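Local coordinates for protein MHC class I antigen (Ctenopharyngodon idella, PDB 5H5Z) that probably presents bound peptides to T cells as the heavy chain of a fish class I complex with beta-2-microglobulin, at residues A[47-52]-A[56-61]; A[183-188]-A[194-199]; A[109-114]-A[119-124]. All coordinates share one frame; numbering follows the deposited sequence.

How the interactions relate
Three contacts sample the peptide-binding platform and the immunoglobulin-like domain of a class I heavy chain. Interaction 1 comes first in sequence and joins the short helix 47-50 to the start of helix 55-82, the first long wall of the peptide groove. Interaction 3 follows, a hairpin in the eight-stranded groove floor, its centre about 28 Å from that of interaction 1. Interaction 2 comes last and lies apart, in the immunoglobulin C1-set domain, with its centre about 41 Å and 42 Å from those of interactions 1 and 3. None touches another. Interactions 1 and 3 thus belong to the peptide-binding platform; interactions 2 and 3 both meet beta-2-microglobulin.

Interaction 1: residues A[47-52]-A[56-61]; sequences EWIRQN and DYWDRQ
Packing of an isoleucine against two aromatic rings, supplemented by one water bridge, joins the short helix 47-50 to the first turns of helix 55-82 at one end of the peptide-binding platform. The contact is small and buried, and no direct hydrogen bond crosses it. From the first segment, Ile49 makes the side-chain contacts. Its CG1 lies 3.8 Å from CZ2 of Trp58, while CD1, one carbon further out, comes within 4.3 Å of Tyr57 OH. The longer branch is carried across because CG1 stands trans to N (chi1 -167°). On the other side, the two aromatic neighbours pack on each other: CD2 of Tyr57 sits 3.5 Å above the plane of the Trp58 ring, over its centre, and covers one indole face. The benzo carbon CZ2 meets Ile49 CG1 obliquely. The polar part of the indole is served by a water lying in the ring plane at its edge, which accepts from Trp58 NE1 at 2.7 Å and donates to Ile49 O at a longer 3.3 Å. Nearby, Asn52 ND2 returns to Trp48 O at 2.8 Å, a nearly straight bond that ties the end of the short segment to its own helix. Beyond the pair, Tyr57 OH bonds to Tyr167 of helix 148-170, a helix that Ile49 also touches, while Pro44 of strand 43-44 and Phe32 and Met33 of strand 30-36 pack against the contact.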
loop_
_atom_site.group_PDB
_atom_site.type_symbol
_atom_site.label_atom_id
_atom_site.label_comp_id
_atom_site.label_asym_id
_atom_site.label_seq_id
_atom_site.Cartn_x
_atom_site.Cartn_y
_atom_site.Cartn_z
ATOM N N GLU A 47 -4.793 -2.420 17.320
ATOM C CA GLU A 47 -5.428 -2.648 18.620
ATOM C C GLU A 47 -6.059 -4.037 18.717
ATOM O O GLU A 47 -6.004 -4.669 19.772
ATOM C CB GLU A 47 -6.462 -1.564 18.926
ATOM C CG GLU A 47 -5.861 -0.194 19.212
ATOM C CD GLU A 47 -5.552 0.043 20.682
ATOM O OE1 GLU A 47 -4.787 -0.751 21.274
ATOM O OE2 GLU A 47 -6.064 1.042 21.240
ATOM N N TRP A 48 -6.635 -4.527 17.619
ATOM C CA TRP A 48 -7.318 -5.827 17.674
ATOM C C TRP A 48 -6.382 -7.017 17.895
ATOM O O TRP A 48 -6.779 -7.985 18.541
ATOM C CB TRP A 48 -8.285 -6.048 16.503
ATOM C CG TRP A 48 -7.684 -5.985 15.128
ATOM C CD1 TRP A 48 -7.745 -4.931 14.254
ATOM C CD2 TRP A 48 -6.971 -7.026 14.450
ATOM N NE1 TRP A 48 -7.098 -5.246 13.082
ATOM C CE2 TRP A 48 -6.608 -6.524 13.178
ATOM C CE3 TRP A 48 -6.580 -8.329 14.802
ATOM C CZ2 TRP A 48 -5.886 -7.286 12.250
ATOM C CZ3 TRP A 48 -5.862 -9.084 13.880
ATOM C CH2 TRP A 48 -5.519 -8.555 12.614
ATOM N N ILE A 49 -5.156 -6.959 17.367
ATOM C CA ILE A 49 -4.178 -8.017 17.644
ATOM C C ILE A 49 -3.602 -7.885 19.059
ATOM O O ILE A 49 -3.385 -8.898 19.731
ATOM C CB ILE A 49 -3.084 -8.172 16.541
ATOM C CG1 ILE A 49 -2.304 -9.482 16.716
ATOM C CG2 ILE A 49 -2.131 -6.980 16.485
ATOM C CD1 ILE A 49 -3.096 -10.727 16.375
ATOM N N ARG A 50 -3.392 -6.646 19.513
ATOM C CA ARG A 50 -2.897 -6.369 20.871
ATOM C C ARG A 50 -3.837 -6.907 21.946
ATOM O O ARG A 50 -3.390 -7.435 22.964
ATOM C CB ARG A 50 -2.701 -4.865 21.101
ATOM C CG ARG A 50 -1.537 -4.240 20.355
ATOM C CD ARG A 50 -1.335 -2.793 20.768
ATOM N NE ARG A 50 -0.305 -2.137 19.963
ATOM C CZ ARG A 50 -0.545 -1.354 18.911
ATOM N NH1 ARG A 50 -1.792 -1.104 18.524
ATOM N NH2 ARG A 50 0.470 -0.811 18.246
ATOM N N GLN A 51 -5.137 -6.767 21.711
ATOM C CA GLN A 51 -6.145 -7.137 22.701
ATOM C C GLN A 51 -6.377 -8.645 22.772
ATOM O O GLN A 51 -6.987 -9.144 23.724
ATOM C CB GLN A 51 -7.460 -6.418 22.405
ATOM C CG GLN A 51 -7.422 -4.924 22.690
ATOM C CD GLN A 51 -8.774 -4.253 22.543
ATOM O OE1 GLN A 51 -9.547 -4.567 21.635
ATOM N NE2 GLN A 51 -9.061 -3.312 23.431
ATOM N N ASN A 52 -5.876 -9.369 21.774
ATOM C CA ASN A 52 -6.246 -10.770 21.593
ATOM C C ASN A 52 -5.103 -11.779 21.553
ATOM O O ASN A 52 -5.336 -12.983 21.654
ATOM C CB ASN A 52 -7.141 -10.910 20.370
ATOM C CG ASN A 52 -8.528 -10.363 20.613
ATOM O OD1 ASN A 52 -9.324 -10.973 21.329
ATOM N ND2 ASN A 52 -8.822 -9.203 20.032
ATOM N N ASP A 56 3.288 -15.034 24.421
ATOM C CA ASP A 56 3.474 -16.361 23.812
ATOM C C ASP A 56 3.377 -16.332 22.286
ATOM O O ASP A 56 4.225 -16.903 21.591
ATOM C CB ASP A 56 2.472 -17.376 24.378
ATOM C CG ASP A 56 2.989 -18.089 25.624
ATOM O OD1 ASP A 56 3.957 -17.609 26.257
ATOM O OD2 ASP A 56 2.418 -19.145 25.974
ATOM N N TYR A 57 2.344 -15.665 21.780
ATOM C CA TYR A 57 2.136 -15.500 20.342
ATOM C C TYR A 57 3.314 -14.785 19.678
ATOM O O TYR A 57 3.850 -15.250 18.667
ATOM C CB TYR A 57 0.829 -14.742 20.085
ATOM C CG TYR A 57 0.589 -14.371 18.634
ATOM C CD1 TYR A 57 -0.085 -15.238 17.772
ATOM C CD2 TYR A 57 1.022 -13.141 18.125
ATOM C CE1 TYR A 57 -0.309 -14.899 16.441
ATOM C CE2 TYR A 57 0.810 -12.793 16.798
ATOM C CZ TYR A 57 0.139 -13.677 15.960
ATOM O OH TYR A 57 -0.082 -13.339 14.640
ATOM N N TRP A 58 3.721 -13.662 20.261
ATOM C CA TRP A 58 4.786 -12.845 19.682
ATOM C C TRP A 58 6.164 -13.495 19.795
ATOM O O TRP A 58 6.974 -13.368 18.881
ATOM C CB TRP A 58 4.747 -11.418 20.241
ATOM C CG TRP A 58 3.536 -10.677 19.741
ATOM C CD1 TRP A 58 2.464 -10.251 20.477
ATOM C CD2 TRP A 58 3.259 -10.316 18.383
ATOM N NE1 TRP A 58 1.546 -9.631 19.661
ATOM C CE2 TRP A 58 2.009 -9.655 18.371
ATOM C CE3 TRP A 58 3.951 -10.474 17.175
ATOM C CZ2 TRP A 58 1.432 -9.164 17.195
ATOM C CZ3 TRP A 58 3.380 -9.974 16.008
ATOM C CH2 TRP A 58 2.131 -9.330 16.027
ATOM N N ASP A 59 6.411 -14.231 20.879
ATOM C CA ASP A 59 7.661 -14.986 20.998
ATOM C C ASP A 59 7.780 -16.023 19.881
ATOM O O ASP A 59 8.861 -16.210 19.312
ATOM C CB ASP A 59 7.785 -15.654 22.375
ATOM C CG ASP A 59 7.937 -14.645 23.507
ATOM O OD1 ASP A 59 8.259 -13.468 23.235
ATOM O OD2 ASP A 59 7.731 -15.029 24.676
ATOM N N ARG A 60 6.664 -16.684 19.574
ATOM C CA ARG A 60 6.612 -17.674 18.500
ATOM C C ARG A 60 6.800 -17.032 17.130
ATOM O O ARG A 60 7.536 -17.559 16.292
ATOM C CB ARG A 60 5.308 -18.479 18.560
ATOM C CG ARG A 60 5.479 -19.813 19.272
ATOM C CD ARG A 60 4.227 -20.281 20.001
ATOM N NE ARG A 60 4.551 -21.400 20.884
ATOM C CZ ARG A 60 5.053 -21.268 22.113
ATOM N NH1 ARG A 60 5.274 -20.056 22.618
ATOM N NH2 ARG A 60 5.337 -22.344 22.838
ATOM N N GLN A 61 6.155 -15.886 16.919
ATOM C CA GLN A 61 6.290 -15.159 15.657
ATOM C C GLN A 61 7.717 -14.640 15.455
ATOM O O GLN A 61 8.263 -14.719 14.352
ATOM C CB GLN A 61 5.270 -14.018 15.564
ATOM C CG GLN A 61 5.165 -13.408 14.176
ATOM C CD GLN A 61 4.840 -14.442 13.114
ATOM O OE1 GLN A 61 3.678 -14.806 12.914
ATOM N NE2 GLN A 61 5.874 -14.929 12.433
HETATM O O HOH W 1 -0.422 -8.308 20.948
#

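Interaction 2: residues A[183-188]-A[194-199]; sequences VSLLQK and VTCHAT
Leu185 and Cys196 face each other as a non-hydrogen-bonded pair of an antiparallel hairpin, and their side chains rise together on the face that also carries Val183, Gln187, Val194 and Ala198. Leu185 CD2 wedges between two neighbours, 3.8 Å from both Cys196 CB and Val194 CG1. Further along, Val183 CG1 lies 4.1 Å from Cys196 SG, the sulfur being directed there by a chi1 of -177°, which turns it away from N. Gln187 reaches over Val194 with an extended chain that brings NE2 to 3.5 Å from CG2, although the amide's hydrogen bond goes to Ser192 O. On the other face Leu186 slants across His197, its CD1 meeting CB of the histidine at 3.9 Å. Four backbone bonds, two each in the pairs Ser184-His197 and Leu186-Thr195, hold the strands in step; the shortest is Leu186 N to Thr195 O, 2.7 Å. Cys196 is joined by a disulfide to Cys254 of the opposing sheet, near Trp210, in the manner of immunoglobulin domains. The chemistry is thus largely apolar on the Leu185/Cys196 face, where the disulfide ties the two sheets together and Gln187 stands at the end; it is mixed on the Ser184/Leu186/His197 face, which meets Pro15 and His13 of beta-2-microglobulin.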
loop_
_atom_site.group_PDB
_atom_site.type_symbol
_atom_site.label_atom_id
_atom_site.label_comp_id
_atom_site.label_asym_id
_atom_site.label_seq_id
_atom_site.Cartn_x
_atom_site.Cartn_y
_atom_site.Cartn_z
ATOM N N VAL A 183 -17.546 14.356 1.207
ATOM C CA VAL A 183 -17.465 14.840 -0.172
ATOM C C VAL A 183 -17.499 16.361 -0.233
ATOM O O VAL A 183 -18.338 16.996 0.415
ATOM C CB VAL A 183 -18.608 14.261 -1.043
ATOM C CG1 VAL A 183 -18.506 14.748 -2.485
ATOM C CG2 VAL A 183 -18.615 12.736 -0.996
ATOM N N SER A 184 -16.578 16.939 -1.005
ATOM C CA SER A 184 -16.574 18.380 -1.271
ATOM C C SER A 184 -16.380 18.671 -2.761
ATOM O O SER A 184 -15.805 17.859 -3.491
ATOM C CB SER A 184 -15.483 19.083 -0.457
ATOM O OG SER A 184 -15.733 18.992 0.936
ATOM N N LEU A 185 -16.877 19.827 -3.204
ATOM C CA LEU A 185 -16.599 20.332 -4.546
ATOM C C LEU A 185 -15.631 21.489 -4.409
ATOM O O LEU A 185 -15.907 22.455 -3.687
ATOM C CB LEU A 185 -17.872 20.815 -5.247
ATOM C CG LEU A 185 -18.690 19.872 -6.128
ATOM C CD1 LEU A 185 -19.712 20.685 -6.905
ATOM C CD2 LEU A 185 -17.832 19.060 -7.087
ATOM N N LEU A 186 -14.508 21.386 -5.116
ATOM C CA LEU A 186 -13.406 22.327 -4.966
ATOM C C LEU A 186 -13.155 23.073 -6.254
ATOM O O LEU A 186 -13.283 22.512 -7.344
ATOM C CB LEU A 186 -12.125 21.587 -4.563
ATOM C CG LEU A 186 -12.180 20.541 -3.439
ATOM C CD1 LEU A 186 -10.810 19.923 -3.199
ATOM C CD2 LEU A 186 -12.752 21.114 -2.154
ATOM N N GLN A 187 -12.799 24.342 -6.129
ATOM C CA GLN A 187 -12.432 25.142 -7.287
ATOM C C GLN A 187 -11.455 26.227 -6.870
ATOM O O GLN A 187 -11.675 26.916 -5.877
ATOM C CB GLN A 187 -13.678 25.764 -7.912
ATOM C CG GLN A 187 -13.468 26.261 -9.329
ATOM C CD GLN A 187 -14.719 26.870 -9.929
ATOM O OE1 GLN A 187 -15.544 27.435 -9.219
ATOM N NE2 GLN A 187 -14.857 26.772 -11.247
ATOM N N LYS A 188 -10.375 26.370 -7.631
ATOM C CA LYS A 188 -9.343 27.350 -7.315
ATOM C C LYS A 188 -9.723 28.752 -7.783
ATOM O O LYS A 188 -9.403 29.741 -7.129
ATOM C CB LYS A 188 -8.009 26.928 -7.928
ATOM C CG LYS A 188 -7.475 25.616 -7.372
ATOM C CD LYS A 188 -6.028 25.375 -7.769
ATOM C CE LYS A 188 -5.088 26.393 -7.139
ATOM N NZ LYS A 188 -4.655 25.996 -5.771
ATOM N N VAL A 194 -13.352 22.140 -11.853
ATOM C CA VAL A 194 -13.993 21.835 -10.578
ATOM C C VAL A 194 -13.631 20.406 -10.196
ATOM O O VAL A 194 -13.734 19.496 -11.022
ATOM C CB VAL A 194 -15.524 22.008 -10.654
ATOM C CG1 VAL A 194 -16.171 21.663 -9.318
ATOM C CG2 VAL A 194 -15.886 23.432 -11.076
ATOM N N THR A 195 -13.190 20.228 -8.951
ATOM C CA THR A 195 -12.767 18.927 -8.439
ATOM C C THR A 195 -13.769 18.388 -7.417
ATOM O O THR A 195 -14.091 19.052 -6.429
ATOM C CB THR A 195 -11.363 18.999 -7.795
ATOM O OG1 THR A 195 -10.402 19.367 -8.788
ATOM C CG2 THR A 195 -10.954 17.646 -7.208
ATOM N N CYS A 196 -14.260 17.183 -7.672
ATOM C CA CYS A 196 -15.091 16.470 -6.700
ATOM C C CYS A 196 -14.199 15.541 -5.883
ATOM O O CYS A 196 -13.671 14.560 -6.407
ATOM C CB CYS A 196 -16.169 15.677 -7.428
ATOM S SG CYS A 196 -17.353 14.809 -6.376
ATOM N N HIS A 197 -14.039 15.869 -4.603
ATOM C CA HIS A 197 -13.096 15.199 -3.720
ATOM C C HIS A 197 -13.847 14.378 -2.679
ATOM O O HIS A 197 -14.690 14.915 -1.959
ATOM C CB HIS A 197 -12.206 16.245 -3.033
ATOM C CG HIS A 197 -11.206 15.666 -2.079
ATOM N ND1 HIS A 197 -10.037 15.065 -2.497
ATOM C CD2 HIS A 197 -11.192 15.614 -0.726
ATOM C CE1 HIS A 197 -9.356 14.651 -1.441
ATOM N NE2 HIS A 197 -10.034 14.975 -0.356
ATOM N N ALA A 198 -13.534 13.082 -2.616
ATOM C CA ALA A 198 -14.136 12.158 -1.651
ATOM C C ALA A 198 -13.045 11.593 -0.762
ATOM O O ALA A 198 -12.039 11.087 -1.265
ATOM C CB ALA A 198 -14.856 11.032 -2.378
ATOM N N THR A 199 -13.239 11.667 0.555
ATOM C CA THR A 199 -12.211 11.209 1.496
ATOM C C THR A 199 -12.786 10.531 2.741
ATOM O O THR A 199 -13.936 10.771 3.119
ATOM C CB THR A 199 -11.264 12.356 1.926
ATOM O OG1 THR A 199 -10.084 11.806 2.530
ATOM C CG2 THR A 199 -11.943 13.318 2.914
#

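Interaction 3: residues A[109-114]-A[119-124]; sequences FYQYAY and FVSLDK
Tyr112 and Val120 meet where CG2 of the valine lies 3.8 Å from CD1 of the tyrosine ring, part of an antiparallel hairpin between strands 106-114 and 117-123. The next pair toward the start of strand 106-114, Tyr110 and Leu122, approach through their CB atoms at 3.7 Å. With CG opposite the backbone nitrogen (chi1 174°), Leu122 brings CD2 to 3.8 Å from Tyr110 CB, and the tyrosine ring leads off in another direction. At the far end Phe119 lays its CB 3.6 Å from Tyr112 O, and its ring carbon CD1 comes obliquely near Tyr114 CB.

The backbone sets these positions. Leu122 N donates to Tyr110 O at 2.8 Å in a nearly straight bond. The return link from Tyr110 N to Leu122 O runs through a water, which accepts from the first and donates to the second at 2.8 Å. Both Phe119 and Val120 are opposite Tyr112, a classic beta bulge: Tyr112 N donates to Val120 O, while Tyr112 O accepts from Phe119 N with the donor tilted 27° from the carbonyl plane. A second water spans the strands, donating to Tyr112 O and hydrogen-bonding Ser121 OG at 2.7 Å, on the face shared by Gln111 and Ser121.

That face turns to beta-2-microglobulin, whose Trp61 packs on Gln111 and Ala113. Tyr110 points into the groove, where its OH bonds to a polar side chain of the bound peptide and its ring stacks on Tyr96 of strand 90-100. Above the floor, helix 134-145 covers Val120 and Phe119, with Trp143 meeting Tyr112 edge-to-face; helix 55-82 reaches Tyr114 and Phe119, and helix 148-170 packs on Tyr110 and, through Ala149 and Asn152, on Leu122.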
loop_
_atom_site.group_PDB
_atom_site.type_symbol
_atom_site.label_atom_id
_atom_site.label_comp_id
_atom_site.label_asym_id
_atom_site.label_seq_id
_atom_site.Cartn_x
_atom_site.Cartn_y
_atom_site.Cartn_z
ATOM N N PHE A 109 -1.692 -18.030 -2.466
ATOM C CA PHE A 109 -0.549 -17.852 -3.365
ATOM C C PHE A 109 0.760 -17.896 -2.583
ATOM O O PHE A 109 0.776 -17.653 -1.374
ATOM C CB PHE A 109 -0.666 -16.518 -4.117
ATOM C CG PHE A 109 -0.616 -15.316 -3.219
ATOM C CD1 PHE A 109 -1.760 -14.883 -2.549
ATOM C CD2 PHE A 109 0.573 -14.613 -3.038
ATOM C CE1 PHE A 109 -1.719 -13.777 -1.713
ATOM C CE2 PHE A 109 0.621 -13.503 -2.206
ATOM C CZ PHE A 109 -0.526 -13.084 -1.544
ATOM N N TYR A 110 1.854 -18.196 -3.283
ATOM C CA TYR A 110 3.183 -18.252 -2.678
ATOM C C TYR A 110 4.193 -17.929 -3.780
ATOM O O TYR A 110 4.310 -18.671 -4.759
ATOM C CB TYR A 110 3.447 -19.644 -2.078
ATOM C CG TYR A 110 4.061 -19.623 -0.691
ATOM C CD1 TYR A 110 5.365 -19.170 -0.482
ATOM C CD2 TYR A 110 3.339 -20.085 0.420
ATOM C CE1 TYR A 110 5.923 -19.147 0.786
ATOM C CE2 TYR A 110 3.891 -20.071 1.690
ATOM C CZ TYR A 110 5.182 -19.606 1.869
ATOM O OH TYR A 110 5.734 -19.594 3.129
ATOM N N GLN A 111 4.907 -16.815 -3.625
ATOM C CA GLN A 111 5.742 -16.263 -4.707
ATOM C C GLN A 111 7.042 -15.662 -4.190
ATOM O O GLN A 111 7.087 -15.103 -3.091
ATOM C CB GLN A 111 4.972 -15.180 -5.474
ATOM C CG GLN A 111 3.690 -15.661 -6.138
ATOM C CD GLN A 111 2.730 -14.532 -6.469
ATOM O OE1 GLN A 111 3.034 -13.358 -6.271
ATOM N NE2 GLN A 111 1.558 -14.888 -6.972
ATOM N N TYR A 112 8.094 -15.765 -4.999
ATOM C CA TYR A 112 9.390 -15.168 -4.682
ATOM C C TYR A 112 9.901 -14.342 -5.865
ATOM O O TYR A 112 9.607 -14.662 -7.015
ATOM C CB TYR A 112 10.410 -16.259 -4.355
ATOM C CG TYR A 112 10.118 -17.070 -3.099
ATOM C CD1 TYR A 112 9.231 -18.153 -3.127
ATOM C CD2 TYR A 112 10.747 -16.768 -1.890
ATOM C CE1 TYR A 112 8.979 -18.899 -1.987
ATOM C CE2 TYR A 112 10.502 -17.520 -0.742
ATOM C CZ TYR A 112 9.615 -18.576 -0.797
ATOM O OH TYR A 112 9.372 -19.328 0.337
ATOM N N ALA A 113 10.664 -13.287 -5.575
ATOM C CA ALA A 113 11.287 -12.459 -6.618
ATOM C C ALA A 113 12.706 -12.094 -6.244
ATOM O O ALA A 113 13.015 -11.881 -5.065
ATOM C CB ALA A 113 10.483 -11.188 -6.866
ATOM N N TYR A 114 13.560 -12.021 -7.261
ATOM C CA TYR A 114 14.914 -11.529 -7.106
ATOM C C TYR A 114 15.054 -10.223 -7.875
ATOM O O TYR A 114 14.661 -10.137 -9.044
ATOM C CB TYR A 114 15.926 -12.557 -7.614
ATOM C CG TYR A 114 17.352 -12.057 -7.583
ATOM C CD1 TYR A 114 17.990 -11.798 -6.371
ATOM C CD2 TYR A 114 18.062 -11.831 -8.766
ATOM C CE1 TYR A 114 19.293 -11.341 -6.328
ATOM C CE2 TYR A 114 19.369 -11.373 -8.734
ATOM C CZ TYR A 114 19.979 -11.129 -7.515
ATOM O OH TYR A 114 21.274 -10.673 -7.479
ATOM N N PHE A 119 10.833 -14.998 -9.663
ATOM C CA PHE A 119 11.862 -16.036 -9.588
ATOM C C PHE A 119 11.194 -17.418 -9.607
ATOM O O PHE A 119 11.333 -18.156 -10.584
ATOM C CB PHE A 119 12.744 -15.833 -8.348
ATOM C CG PHE A 119 13.951 -16.738 -8.293
ATOM C CD1 PHE A 119 15.077 -16.474 -9.066
ATOM C CD2 PHE A 119 13.965 -17.852 -7.450
ATOM C CE1 PHE A 119 16.191 -17.303 -9.010
ATOM C CE2 PHE A 119 15.079 -18.683 -7.385
ATOM C CZ PHE A 119 16.194 -18.408 -8.163
ATOM N N VAL A 120 10.458 -17.759 -8.546
ATOM C CA VAL A 120 9.626 -18.972 -8.529
ATOM C C VAL A 120 8.240 -18.674 -7.939
ATOM O O VAL A 120 8.105 -17.849 -7.031
ATOM C CB VAL A 120 10.264 -20.161 -7.749
ATOM C CG1 VAL A 120 11.471 -20.730 -8.481
ATOM C CG2 VAL A 120 10.630 -19.765 -6.323
ATOM N N SER A 121 7.222 -19.349 -8.469
ATOM C CA SER A 121 5.838 -19.167 -8.029
ATOM C C SER A 121 5.205 -20.532 -7.822
ATOM O O SER A 121 5.409 -21.448 -8.628
ATOM C CB SER A 121 5.027 -18.391 -9.075
ATOM O OG SER A 121 5.687 -17.207 -9.470
ATOM N N LEU A 122 4.435 -20.668 -6.746
ATOM C CA LEU A 122 3.767 -21.923 -6.466
ATOM C C LEU A 122 2.541 -22.113 -7.347
ATOM O O LEU A 122 1.680 -21.232 -7.436
ATOM C CB LEU A 122 3.358 -22.011 -4.985
ATOM C CG LEU A 122 2.521 -23.216 -4.525
ATOM C CD1 LEU A 122 3.274 -24.526 -4.724
ATOM C CD2 LEU A 122 2.094 -23.053 -3.073
ATOM N N ASP A 123 2.481 -23.266 -8.002
ATOM C CA ASP A 123 1.230 -23.781 -8.530
ATOM C C ASP A 123 0.763 -24.863 -7.555
ATOM O O ASP A 123 1.299 -25.979 -7.552
ATOM C CB ASP A 123 1.425 -24.358 -9.934
ATOM C CG ASP A 123 0.118 -24.808 -10.575
ATOM O OD1 ASP A 123 -0.828 -25.181 -9.848
ATOM O OD2 ASP A 123 0.039 -24.800 -11.820
ATOM N N LYS A 124 -0.219 -24.538 -6.718
ATOM C CA LYS A 124 -0.650 -25.496 -5.693
ATOM C C LYS A 124 -1.690 -26.514 -6.190
ATOM O O LYS A 124 -2.144 -27.372 -5.427
ATOM C CB LYS A 124 -1.064 -24.801 -4.381
ATOM C CG LYS A 124 -2.384 -24.048 -4.380
ATOM C CD LYS A 124 -2.731 -23.644 -2.952
ATOM C CE LYS A 124 -4.043 -22.881 -2.862
ATOM N NZ LYS A 124 -5.227 -23.730 -3.171
HETATM O O HOH W 2 1.319 -18.830 -6.011
HETATM O O HOH W 3 7.400 -15.196 -8.807
#